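Local coordinates for putative sugar ABC transport system, substrate-binding protein (Bordetella parapertussis, PDB 5IX8), which probably binds a sugar in the periplasm and delivers it to an ABC transporter, at residues G19-H24 against Q50-G55; V38-R43 against M257-V262; A78-A83 against I107-D112; P147-L152 against G180-A185. All coordinates share one frame; numbering follows the deposited sequence.

Contact 1: residues G19-H24 against Q50-G55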
loop_
_atom_site.group_PDB
_atom_site.type_symbol
_atom_site.label_atom_id
_atom_site.label_comp_id
_atom_site.label_asym_id
_atom_site.label_seq_id
_atom_site.Cartn_x
_atom_site.Cartn_y
_atom_site.Cartn_z
ATOM N N GLY A 19 16.153 10.755 2.221
ATOM C CA GLY A 19 16.520 9.461 1.643
ATOM C C GLY A 19 15.307 8.560 1.747
ATOM O O GLY A 19 14.645 8.548 2.777
ATOM N N VAL A 20 15.032 7.801 0.680
ATOM C CA VAL A 20 13.825 6.976 0.569
ATOM C C VAL A 20 14.234 5.532 0.330
ATOM O O VAL A 20 15.002 5.253 -0.597
ATOM C CB VAL A 20 12.926 7.442 -0.595
ATOM C CG1 VAL A 20 11.660 6.547 -0.714
ATOM C CG2 VAL A 20 12.582 8.925 -0.474
ATOM N N THR A 21 13.703 4.606 1.135
ATOM C CA THR A 21 13.809 3.190 0.787
ATOM C C THR A 21 12.441 2.516 0.860
ATOM O O THR A 21 11.732 2.625 1.863
ATOM C CB THR A 21 14.834 2.460 1.673
ATOM O OG1 THR A 21 14.812 1.076 1.348
ATOM C CG2 THR A 21 14.565 2.648 3.168
ATOM N N VAL A 22 12.076 1.805 -0.205
ATOM C CA VAL A 22 10.810 1.089 -0.265
ATOM C C VAL A 22 11.106 -0.358 -0.610
ATOM O O VAL A 22 12.247 -0.719 -0.889
ATOM C CB VAL A 22 9.842 1.706 -1.288
ATOM C CG1 VAL A 22 9.378 3.109 -0.832
ATOM C CG2 VAL A 22 10.473 1.720 -2.712
ATOM N N VAL A 23 10.059 -1.198 -0.600
ATOM C CA VAL A 23 10.283 -2.633 -0.772
ATOM C C VAL A 23 10.739 -2.939 -2.193
ATOM O O VAL A 23 11.733 -3.652 -2.410
ATOM C CB VAL A 23 9.016 -3.445 -0.419
ATOM C CG1 VAL A 23 9.313 -4.955 -0.596
ATOM C CG2 VAL A 23 8.564 -3.138 1.011
ATOM N N HIS A 24 10.002 -2.430 -3.175
ATOM C CA HIS A 24 10.241 -2.739 -4.573
ATOM C C HIS A 24 9.529 -1.685 -5.412
ATOM O O HIS A 24 8.608 -1.006 -4.952
ATOM C CB HIS A 24 9.759 -4.167 -4.922
ATOM C CG HIS A 24 8.269 -4.320 -4.887
ATOM N ND1 HIS A 24 7.449 -3.853 -5.896
ATOM C CD2 HIS A 24 7.448 -4.880 -3.968
ATOM C CE1 HIS A 24 6.188 -4.112 -5.595
ATOM N NE2 HIS A 24 6.158 -4.720 -4.422
ATOM N N GLN A 50 18.460 10.000 -2.526
ATOM C CA GLN A 50 18.533 8.640 -3.017
ATOM C C GLN A 50 17.171 8.005 -2.845
ATOM O O GLN A 50 16.494 8.259 -1.842
ATOM C CB GLN A 50 19.597 7.862 -2.238
ATOM C CG GLN A 50 19.871 6.523 -2.796
ATOM C CD GLN A 50 20.973 5.836 -2.040
ATOM O OE1 GLN A 50 20.715 5.075 -1.117
ATOM N NE2 GLN A 50 22.217 6.101 -2.428
ATOM N N VAL A 51 16.780 7.190 -3.822
ATOM C CA VAL A 51 15.683 6.240 -3.678
ATOM C C VAL A 51 16.277 4.851 -3.818
ATOM O O VAL A 51 16.941 4.553 -4.821
ATOM C CB VAL A 51 14.582 6.464 -4.714
ATOM C CG1 VAL A 51 13.480 5.451 -4.496
ATOM C CG2 VAL A 51 14.042 7.885 -4.625
ATOM N N ALA A 52 16.090 4.024 -2.799
ATOM C CA ALA A 52 16.646 2.685 -2.778
ATOM C C ALA A 52 15.520 1.679 -2.602
ATOM O O ALA A 52 14.422 2.035 -2.157
ATOM C CB ALA A 52 17.661 2.548 -1.652
ATOM N N VAL A 53 15.793 0.417 -2.961
ATOM C CA VAL A 53 14.804 -0.649 -2.796
ATOM C C VAL A 53 15.399 -1.804 -2.015
ATOM O O VAL A 53 16.568 -2.164 -2.191
ATOM C CB VAL A 53 14.215 -1.176 -4.128
ATOM C CG1 VAL A 53 13.501 -0.050 -4.885
ATOM C CG2 VAL A 53 15.269 -1.877 -5.005
ATOM N N ALA A 54 14.577 -2.381 -1.141
ATOM C CA ALA A 54 14.955 -3.631 -0.481
ATOM C C ALA A 54 15.165 -4.733 -1.498
ATOM O O ALA A 54 16.077 -5.555 -1.354
ATOM C CB ALA A 54 13.870 -4.065 0.515
ATOM N N GLY A 55 14.278 -4.804 -2.490
ATOM C CA GLY A 55 14.334 -5.766 -3.574
ATOM C C GLY A 55 13.261 -6.820 -3.477
ATOM O O GLY A 55 12.823 -7.347 -4.512
#
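V22 and V53 meet on one face of a parallel strand pair, V22 CG2 lying 4.1 Å from V53 CG1, with their isopropyl groups slanted across each other. Both valines have chi1 near -60°, and this shared setting brings V22 CG2, from the notch between its N and carbonyl carbon, against V53 CG1, which lies beside its own N. Further back on the same face, V20 and V51 share a different setting, CG1 anti to the backbone N, and come together at V20 CB and V51 CG2 (4.2 Å). The other face carries T21 beside A52, their CB atoms 4.4 Å apart; the T21 hydroxyl is taken up by Q66 and Q63.

Beneath these side chains the backbones zip together. The shortest bond runs from A52 N to V20 O (2.7 Å), and V22 N answers by donating to A52 O at 3.1 Å. The pairing outlasts the strands: A54 N reaches V22 O, and G55 N donates to V23 O at 2.8 Å, which keeps the two loops side by side as they leave the sheet.

The pair is the start and finish of a beta-alpha-beta unit, strand 17-22, helix 28-43, strand 47-53. Helix 28-43 covers the valine face through I37 and Y30, helix 60-73 covers the T21 and A52 face, and strand 77-80 continues the sheet beyond 17-22, leaving 47-53 at its edge.

Contact 2: residues V38-R43 against M257-V262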
loop_
_atom_site.group_PDB
_atom_site.type_symbol
_atom_site.label_atom_id
_atom_site.label_comp_id
_atom_site.label_asym_id
_atom_site.label_seq_id
_atom_site.Cartn_x
_atom_site.Cartn_y
_atom_site.Cartn_z
ATOM N N VAL A 38 9.328 12.551 -5.274
ATOM C CA VAL A 38 10.260 13.226 -6.192
ATOM C C VAL A 38 9.599 14.430 -6.859
ATOM O O VAL A 38 10.170 15.535 -6.932
ATOM C CB VAL A 38 10.772 12.214 -7.227
ATOM C CG1 VAL A 38 11.508 12.951 -8.358
ATOM C CG2 VAL A 38 11.670 11.213 -6.536
ATOM N N ASP A 39 8.378 14.247 -7.355
ATOM C CA ASP A 39 7.738 15.355 -8.041
ATOM C C ASP A 39 7.331 16.467 -7.077
ATOM O O ASP A 39 7.402 17.652 -7.425
ATOM C CB ASP A 39 6.528 14.868 -8.830
ATOM C CG ASP A 39 5.955 15.970 -9.657
ATOM O OD1 ASP A 39 6.658 16.374 -10.619
ATOM O OD2 ASP A 39 4.848 16.458 -9.328
ATOM N N GLU A 40 6.884 16.125 -5.874
ATOM C CA GLU A 40 6.572 17.195 -4.939
ATOM C C GLU A 40 7.841 17.898 -4.482
ATOM O O GLU A 40 7.832 19.114 -4.260
ATOM C CB GLU A 40 5.785 16.629 -3.745
ATOM C CG GLU A 40 5.143 17.745 -2.934
ATOM C CD GLU A 40 4.009 18.451 -3.664
ATOM O OE1 GLU A 40 3.480 17.945 -4.690
ATOM O OE2 GLU A 40 3.604 19.524 -3.164
ATOM N N ALA A 41 8.949 17.165 -4.341
ATOM C CA ALA A 41 10.179 17.809 -3.876
ATOM C C ALA A 41 10.644 18.882 -4.845
ATOM O O ALA A 41 11.125 19.946 -4.414
ATOM C CB ALA A 41 11.288 16.781 -3.660
ATOM N N ARG A 42 10.530 18.628 -6.154
ATOM C CA ARG A 42 10.999 19.628 -7.123
ATOM C C ARG A 42 10.042 20.813 -7.218
ATOM O O ARG A 42 10.391 21.828 -7.835
ATOM C CB ARG A 42 11.212 18.971 -8.483
ATOM C CG ARG A 42 9.922 18.481 -9.108
ATOM C CD ARG A 42 10.170 17.760 -10.443
ATOM N NE ARG A 42 10.389 18.701 -11.560
ATOM C CZ ARG A 42 9.402 19.223 -12.305
ATOM N NH1 ARG A 42 8.132 18.889 -12.058
ATOM N NH2 ARG A 42 9.683 20.067 -13.287
ATOM N N ARG A 43 8.848 20.705 -6.630
ATOM C CA ARG A 43 7.946 21.837 -6.492
ATOM C C ARG A 43 8.209 22.618 -5.217
ATOM O O ARG A 43 7.685 23.737 -5.052
ATOM C CB ARG A 43 6.507 21.334 -6.490
ATOM C CG ARG A 43 6.135 20.648 -7.770
ATOM C CD ARG A 43 4.782 20.020 -7.566
ATOM N NE ARG A 43 4.287 19.256 -8.702
ATOM C CZ ARG A 43 3.249 19.592 -9.456
ATOM N NH1 ARG A 43 2.590 20.717 -9.237
ATOM N NH2 ARG A 43 2.852 18.767 -10.411
HETATM N N MSE A 257 0.260 10.089 -1.390
HETATM C CA MSE A 257 0.954 9.811 -0.134
HETATM C C MSE A 257 2.356 10.381 -0.186
HETATM O O MSE A 257 2.821 10.986 0.791
HETATM C CB MSE A 257 1.035 8.320 0.161
HETATM C CG MSE A 257 -0.295 7.662 0.406
HETATM SE SE MSE A 257 -0.048 5.710 0.670
HETATM C CE MSE A 257 -1.841 5.204 0.189
ATOM N N GLY A 258 3.017 10.219 -1.341
ATOM C CA GLY A 258 4.360 10.768 -1.498
ATOM C C GLY A 258 4.379 12.285 -1.417
ATOM O O GLY A 258 5.254 12.867 -0.783
ATOM N N ARG A 259 3.422 12.944 -2.079
ATOM C CA ARG A 259 3.350 14.404 -1.999
ATOM C C ARG A 259 3.128 14.851 -0.572
ATOM O O ARG A 259 3.725 15.841 -0.114
ATOM C CB ARG A 259 2.229 14.936 -2.884
ATOM C CG ARG A 259 2.356 14.572 -4.347
ATOM C CD ARG A 259 1.371 15.440 -5.160
ATOM N NE ARG A 259 1.404 15.079 -6.565
ATOM C CZ ARG A 259 2.389 15.416 -7.395
ATOM N NH1 ARG A 259 3.413 16.185 -6.973
ATOM N NH2 ARG A 259 2.339 14.991 -8.653
ATOM N N LEU A 260 2.223 14.171 0.128
ATOM C CA LEU A 260 1.962 14.534 1.508
ATOM C C LEU A 260 3.187 14.336 2.384
ATOM O O LEU A 260 3.439 15.139 3.269
ATOM C CB LEU A 260 0.785 13.729 2.048
ATOM C CG LEU A 260 -0.552 14.059 1.414
ATOM C CD1 LEU A 260 -1.605 13.012 1.798
ATOM C CD2 LEU A 260 -1.028 15.475 1.794
ATOM N N ILE A 261 3.964 13.283 2.156
ATOM C CA ILE A 261 5.186 13.108 2.948
ATOM C C ILE A 261 6.087 14.336 2.848
ATOM O O ILE A 261 6.637 14.815 3.849
ATOM C CB ILE A 261 5.899 11.813 2.504
ATOM C CG1 ILE A 261 5.120 10.604 3.096
ATOM C CG2 ILE A 261 7.355 11.824 2.937
ATOM C CD1 ILE A 261 5.439 9.279 2.412
ATOM N N VAL A 262 6.251 14.870 1.643
ATOM C CA VAL A 262 7.081 16.064 1.471
ATOM C C VAL A 262 6.476 17.259 2.206
ATOM O O VAL A 262 7.181 18.013 2.907
ATOM C CB VAL A 262 7.272 16.360 -0.028
ATOM C CG1 VAL A 262 7.954 17.716 -0.243
ATOM C CG2 VAL A 262 8.086 15.236 -0.659
#
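A buried, salt-bridged helix-helix packing sets R259 of helix 254-270 against D39 and E40 near the end of helix 28-43. The two helices run in broadly the same direction, with short-segment axes 8.2 Å apart and inclined at 38°. R259 reaches across to helix 28-43 with an extended chain and holds D39 OD2 end-on: NH1 at 2.8 Å and NH2 at 3.0 Å both donate to that one oxygen. The oxygen lies in the guanidinium plane, yet the carboxylate itself stands nearly upright to it (81° between planes), and NH1 uses the anti lone pair of OD2.

From its own helix, R43 comes in side-on to the same atom, NE lying 2.9 Å from D39 OD2 with NH2 as a second donor. Four N-H groups thus converge on D39 OD2, which would be expected to keep this aspartate ionised; R42 adds a longer bridge to OD1. R259 NH1 also donates to E40 OE1 (2.9 Å), where R2 forms a further salt bridge.

This network lies where the chain, having built the second lobe, has returned to the first: helix 254-270 packs on the sheet of strands 101-105 and 116-119, in keeping with the two-lobed periplasmic binding protein fold. Beside the charges, E40 bends at chi2 (69°), which brings OE1 to the guanidinium edge, beside R259 CD, and leaves the aliphatic part against V262, E40 CG to V262 CB 3.9 Å. V262 also touches I37, and E40 OE2 is bonded to Q263.

Contact 3: residues A78-A83 against I107-D112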
loop_
_atom_site.group_PDB
_atom_site.type_symbol
_atom_site.label_atom_id
_atom_site.label_comp_id
_atom_site.label_asym_id
_atom_site.label_seq_id
_atom_site.Cartn_x
_atom_site.Cartn_y
_atom_site.Cartn_z
ATOM N N ALA A 78 14.661 10.037 6.804
ATOM C CA ALA A 78 14.578 8.791 6.058
ATOM C C ALA A 78 13.114 8.474 5.860
ATOM O O ALA A 78 12.330 8.632 6.789
ATOM C CB ALA A 78 15.251 7.664 6.849
ATOM N N VAL A 79 12.733 8.044 4.659
ATOM C CA VAL A 79 11.361 7.641 4.363
ATOM C C VAL A 79 11.379 6.142 4.101
ATOM O O VAL A 79 12.152 5.677 3.265
ATOM C CB VAL A 79 10.811 8.404 3.144
ATOM C CG1 VAL A 79 9.381 7.942 2.800
ATOM C CG2 VAL A 79 10.891 9.908 3.380
ATOM N N LEU A 80 10.548 5.388 4.821
ATOM C CA LEU A 80 10.678 3.941 4.907
ATOM C C LEU A 80 9.347 3.264 4.600
ATOM O O LEU A 80 8.349 3.531 5.275
ATOM C CB LEU A 80 11.148 3.538 6.313
ATOM C CG LEU A 80 11.104 2.043 6.613
ATOM C CD1 LEU A 80 12.055 1.290 5.649
ATOM C CD2 LEU A 80 11.445 1.822 8.114
ATOM N N SER A 81 9.344 2.387 3.593
ATOM C CA SER A 81 8.328 1.342 3.428
ATOM C C SER A 81 9.032 0.022 3.670
ATOM O O SER A 81 9.851 -0.382 2.835
ATOM C CB SER A 81 7.716 1.360 2.026
ATOM O OG SER A 81 7.093 2.591 1.731
ATOM N N PRO A 82 8.765 -0.679 4.768
ATOM C CA PRO A 82 9.656 -1.771 5.184
ATOM C C PRO A 82 9.350 -3.104 4.514
ATOM O O PRO A 82 8.211 -3.421 4.171
ATOM C CB PRO A 82 9.403 -1.854 6.698
ATOM C CG PRO A 82 7.926 -1.514 6.806
ATOM C CD PRO A 82 7.696 -0.421 5.756
ATOM N N ALA A 83 10.396 -3.905 4.366
ATOM C CA ALA A 83 10.269 -5.240 3.788
ATOM C C ALA A 83 9.749 -6.276 4.781
ATOM O O ALA A 83 9.535 -7.434 4.404
ATOM C CB ALA A 83 11.609 -5.701 3.225
ATOM N N ILE A 107 2.711 1.790 4.316
ATOM C CA ILE A 107 2.367 0.594 5.090
ATOM C C ILE A 107 2.949 0.711 6.491
ATOM O O ILE A 107 3.950 1.406 6.714
ATOM C CB ILE A 107 2.899 -0.680 4.409
ATOM C CG1 ILE A 107 4.326 -0.421 3.878
ATOM C CG2 ILE A 107 1.946 -1.083 3.263
ATOM C CD1 ILE A 107 5.121 -1.690 3.678
ATOM N N PRO A 108 2.324 0.036 7.473
ATOM C CA PRO A 108 2.780 0.159 8.866
ATOM C C PRO A 108 4.165 -0.451 9.089
ATOM O O PRO A 108 4.544 -1.443 8.456
ATOM C CB PRO A 108 1.747 -0.650 9.658
ATOM C CG PRO A 108 0.610 -0.866 8.772
ATOM C CD PRO A 108 1.118 -0.802 7.353
ATOM N N VAL A 109 4.914 0.129 10.031
ATOM C CA VAL A 109 6.135 -0.501 10.517
ATOM C C VAL A 109 6.072 -0.569 12.046
ATOM O O VAL A 109 5.507 0.311 12.718
ATOM C CB VAL A 109 7.396 0.244 9.998
ATOM C CG1 VAL A 109 7.446 1.672 10.489
ATOM C CG2 VAL A 109 8.678 -0.500 10.331
ATOM N N ASN A 110 6.663 -1.629 12.603
ATOM C CA ASN A 110 6.580 -1.901 14.037
ATOM C C ASN A 110 7.691 -1.170 14.793
ATOM O O ASN A 110 8.638 -1.771 15.312
ATOM C CB ASN A 110 6.660 -3.401 14.263
ATOM C CG ASN A 110 6.202 -3.803 15.628
ATOM O OD1 ASN A 110 5.544 -3.036 16.342
ATOM N ND2 ASN A 110 6.567 -5.013 16.018
ATOM N N SER A 111 7.562 0.147 14.869
ATOM C CA SER A 111 8.512 0.939 15.648
ATOM C C SER A 111 7.810 2.179 16.163
ATOM O O SER A 111 7.329 2.985 15.363
ATOM C CB SER A 111 9.733 1.342 14.817
ATOM O OG SER A 111 10.522 2.284 15.511
ATOM N N ASP A 112 7.778 2.355 17.491
ATOM C CA ASP A 112 7.166 3.569 18.033
ATOM C C ASP A 112 8.113 4.757 18.050
ATOM O O ASP A 112 7.763 5.797 18.638
ATOM C CB ASP A 112 6.595 3.319 19.435
ATOM C CG ASP A 112 7.658 2.920 20.452
ATOM O OD1 ASP A 112 8.859 3.088 20.213
ATOM O OD2 ASP A 112 7.268 2.446 21.536
HETATM O O HOH W 1 6.395 2.356 7.142
#
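The ring of P82 is the bump here, and I107 and V109 supply the hollow that takes it. Its CD edge abuts the end of I107, P82 CD to I107 CD1 measuring 3.5 Å, while P82 CG presses on V109 CB at 3.7 Å. Proline and isoleucine lie alongside, pointing opposite ways; proline and valine meet at a slant. The isoleucine gets there by a chi1 of 42°, which tucks CG1 between its backbone N and carbonyl carbon and brings CD1 up against the CD corner of the ring, where it also approaches P82 O (3.6 Å).

V109 is a second bump. With chi1 near 62° it sets CG2 anti to the backbone N, and that methyl drops between two neighbours, 3.7 Å from P82 CG and 4.2 Å from L80 CD2. S81 adds a light touch of CB on I107 CG1; its hydroxyl is bonded to A105 O.

No direct hydrogen bond links the two segments. A single water does the work instead, donating to L80 O at 2.9 Å and to I107 O at 2.7 Å, and so pairing two carbonyls that could not have bonded to each other.

Segment 78-83 is the end of strand 77-80 and the loop after it; 107-112 lies in the loop that follows strand 101-105, the neighbour of 77-80 in the central parallel sheet of the first lobe. Strand 17-22 flanks 77-80 on its other side, Y30 of helix 28-43 packs against S81 and I107, and Y88 lies against both L80 and P82.

Contact 4: residues P147-L152 against G180-A185. With SO4 (sulfate ion), chain C; EDO (1,2-ethanediol), chain E; EDO (1,2-ethanediol), chain F.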
loop_
_atom_site.group_PDB
_atom_site.type_symbol
_atom_site.label_atom_id
_atom_site.label_comp_id
_atom_site.label_asym_id
_atom_site.label_seq_id
_atom_site.Cartn_x
_atom_site.Cartn_y
_atom_site.Cartn_z
ATOM N N PRO A 147 -4.466 -14.582 1.184
ATOM C CA PRO A 147 -4.331 -13.424 2.072
ATOM C C PRO A 147 -3.035 -12.661 1.941
ATOM O O PRO A 147 -2.914 -11.587 2.545
ATOM C CB PRO A 147 -4.379 -14.059 3.468
ATOM C CG PRO A 147 -3.730 -15.375 3.270
ATOM C CD PRO A 147 -4.344 -15.845 1.932
ATOM N N GLY A 148 -2.067 -13.184 1.217
ATOM C CA GLY A 148 -0.781 -12.551 1.151
ATOM C C GLY A 148 0.224 -13.226 2.054
ATOM O O GLY A 148 0.050 -14.363 2.512
ATOM N N ALA A 149 1.327 -12.510 2.276
ATOM C CA ALA A 149 2.450 -13.032 3.039
ATOM C C ALA A 149 2.215 -12.829 4.532
ATOM O O ALA A 149 1.463 -11.936 4.952
ATOM C CB ALA A 149 3.728 -12.326 2.630
ATOM N N ALA A 150 2.895 -13.658 5.340
ATOM C CA ALA A 150 2.976 -13.442 6.780
ATOM C C ALA A 150 4.105 -12.461 7.121
ATOM O O ALA A 150 4.969 -12.161 6.293
ATOM C CB ALA A 150 3.220 -14.763 7.499
ATOM N N GLY A 151 4.061 -11.927 8.353
ATOM C CA GLY A 151 5.145 -11.100 8.847
ATOM C C GLY A 151 5.112 -9.661 8.388
ATOM O O GLY A 151 6.078 -8.925 8.628
ATOM N N LEU A 152 4.038 -9.229 7.744
ATOM C CA LEU A 152 3.970 -7.873 7.222
ATOM C C LEU A 152 2.940 -7.007 7.922
ATOM O O LEU A 152 2.914 -5.788 7.666
ATOM C CB LEU A 152 3.662 -7.900 5.713
ATOM C CG LEU A 152 4.673 -8.704 4.875
ATOM C CD1 LEU A 152 4.219 -8.603 3.390
ATOM C CD2 LEU A 152 6.103 -8.242 5.083
ATOM N N GLY A 180 4.256 -17.101 0.990
ATOM C CA GLY A 180 4.748 -16.523 -0.244
ATOM C C GLY A 180 5.217 -15.097 -0.062
ATOM O O GLY A 180 5.422 -14.616 1.053
ATOM N N GLU A 181 5.405 -14.415 -1.197
ATOM C CA GLU A 181 5.897 -13.040 -1.211
ATOM C C GLU A 181 4.981 -12.135 -2.025
ATOM O O GLU A 181 5.362 -11.005 -2.352
ATOM C CB GLU A 181 7.328 -12.945 -1.744
ATOM C CG GLU A 181 7.428 -13.397 -3.154
ATOM C CD GLU A 181 8.830 -13.258 -3.690
ATOM O OE1 GLU A 181 9.605 -12.446 -3.110
ATOM O OE2 GLU A 181 9.153 -13.941 -4.694
HETATM N N MSE A 182 3.775 -12.595 -2.313
HETATM C CA MSE A 182 2.738 -11.789 -2.953
HETATM C C MSE A 182 3.101 -11.444 -4.410
HETATM O O MSE A 182 2.708 -10.396 -4.950
HETATM C CB MSE A 182 2.438 -10.532 -2.129
HETATM C CG MSE A 182 2.027 -10.904 -0.695
HETATM SE SE MSE A 182 1.253 -9.496 0.332
HETATM C CE MSE A 182 2.805 -8.354 0.286
ATOM N N SER A 183 3.820 -12.361 -5.062
ATOM C CA SER A 183 4.206 -12.171 -6.447
ATOM C C SER A 183 3.096 -12.617 -7.400
ATOM O O SER A 183 2.093 -13.227 -7.000
ATOM C CB SER A 183 5.467 -12.978 -6.724
ATOM O OG SER A 183 5.168 -14.375 -6.638
ATOM N N LEU A 184 3.267 -12.286 -8.684
ATOM C CA LEU A 184 2.386 -12.850 -9.702
ATOM C C LEU A 184 2.372 -14.362 -9.617
ATOM O O LEU A 184 1.311 -14.998 -9.681
ATOM C CB LEU A 184 2.853 -12.463 -11.102
ATOM C CG LEU A 184 2.732 -11.003 -11.461
ATOM C CD1 LEU A 184 3.470 -10.795 -12.749
ATOM C CD2 LEU A 184 1.264 -10.699 -11.615
ATOM N N ALA A 185 3.562 -14.957 -9.530
ATOM C CA ALA A 185 3.655 -16.414 -9.513
ATOM C C ALA A 185 2.944 -16.990 -8.305
ATOM O O ALA A 185 2.301 -18.034 -8.413
ATOM C CB ALA A 185 5.118 -16.858 -9.525
HETATM S S SO4 C . 1.215 -11.402 10.331
HETATM O O1 SO4 C . 0.460 -11.410 11.571
HETATM O O2 SO4 C . 1.920 -10.148 10.110
HETATM O O3 SO4 C . 0.338 -11.665 9.175
HETATM O O4 SO4 C . 2.176 -12.509 10.384
HETATM C C1 EDO E . 8.675 -8.777 -3.879
HETATM O O1 EDO E . 8.843 -9.739 -2.821
HETATM C C2 EDO E . 7.507 -9.185 -4.773
HETATM O O2 EDO E . 6.290 -9.004 -4.048
HETATM C C1 EDO F . 6.386 -19.394 2.385
HETATM O O1 EDO F . 6.395 -18.003 2.679
HETATM C C2 EDO F . 6.799 -20.132 3.638
HETATM O O2 EDO F . 5.701 -20.107 4.562
HETATM O O HOH W 2 4.993 -15.340 3.973
#
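One ordered water joins A150 and G180, accepting from A150 N at 3.0 Å and donating to G180 O. It also lies near O1 of a 1,2-ethanediol, which takes a bond from G180 N (2.9 Å). A149 CB lies 3.3 Å from G180 O, a close packing contact.

The apolar half of the contact belongs to M182, a selenomethionine. Its chi1 of -57° lays CG and SE along the backbone of G148 and A149, with M182 CG 3.4 Å from A149 N, and the bend at chi3 then carries CE onward to L152. There M182 CE and L152 CD1 meet tip to tip at 3.4 Å, tighter than an ordinary methyl contact. W154 and P155 lie against M182 as well, as does Y57 from the other lobe.

Both loops also hold small molecules probably taken from the crystallisation liquor. G151 N donates to a sulfate oxygen, O4, at 2.8 Å, and R156 and E153 bind the same ion. A second ethanediol donates to E181 O and to E181 OE1.

These loops lead into helices 154-168 and 184-197 of the second lobe; S183 is the N-cap of the latter. With no direct hydrogen bond between the segments, they adhere through hydrophobic packing and the water, and the buried A149 N finds no acceptor, which probably costs some stability.

Contacts 1 and 3 are sheet neighbours: G19 O meets V79 N at 2.7 Å and T21 N meets V79 O at 2.8 Å, while V22 packs on S81 where the strands end. Contact 2 backs this sheet, I261 CG2 touching V79 CG2 at 4.0 Å. Contact 4 belongs to the other lobe, its centre about 29 Å from that of contact 2 but about 17 Å from that of contact 3, with L152 CD2 3.6 Å from A83 O. Contacts 1 and 3, at the ends of the first-lobe strands, thus lie across from contact 4 where the lobes meet, probably the sugar site. An ethanediol held by E181 lies about 4 Å from the H24 side chain, consistent with a pocket there.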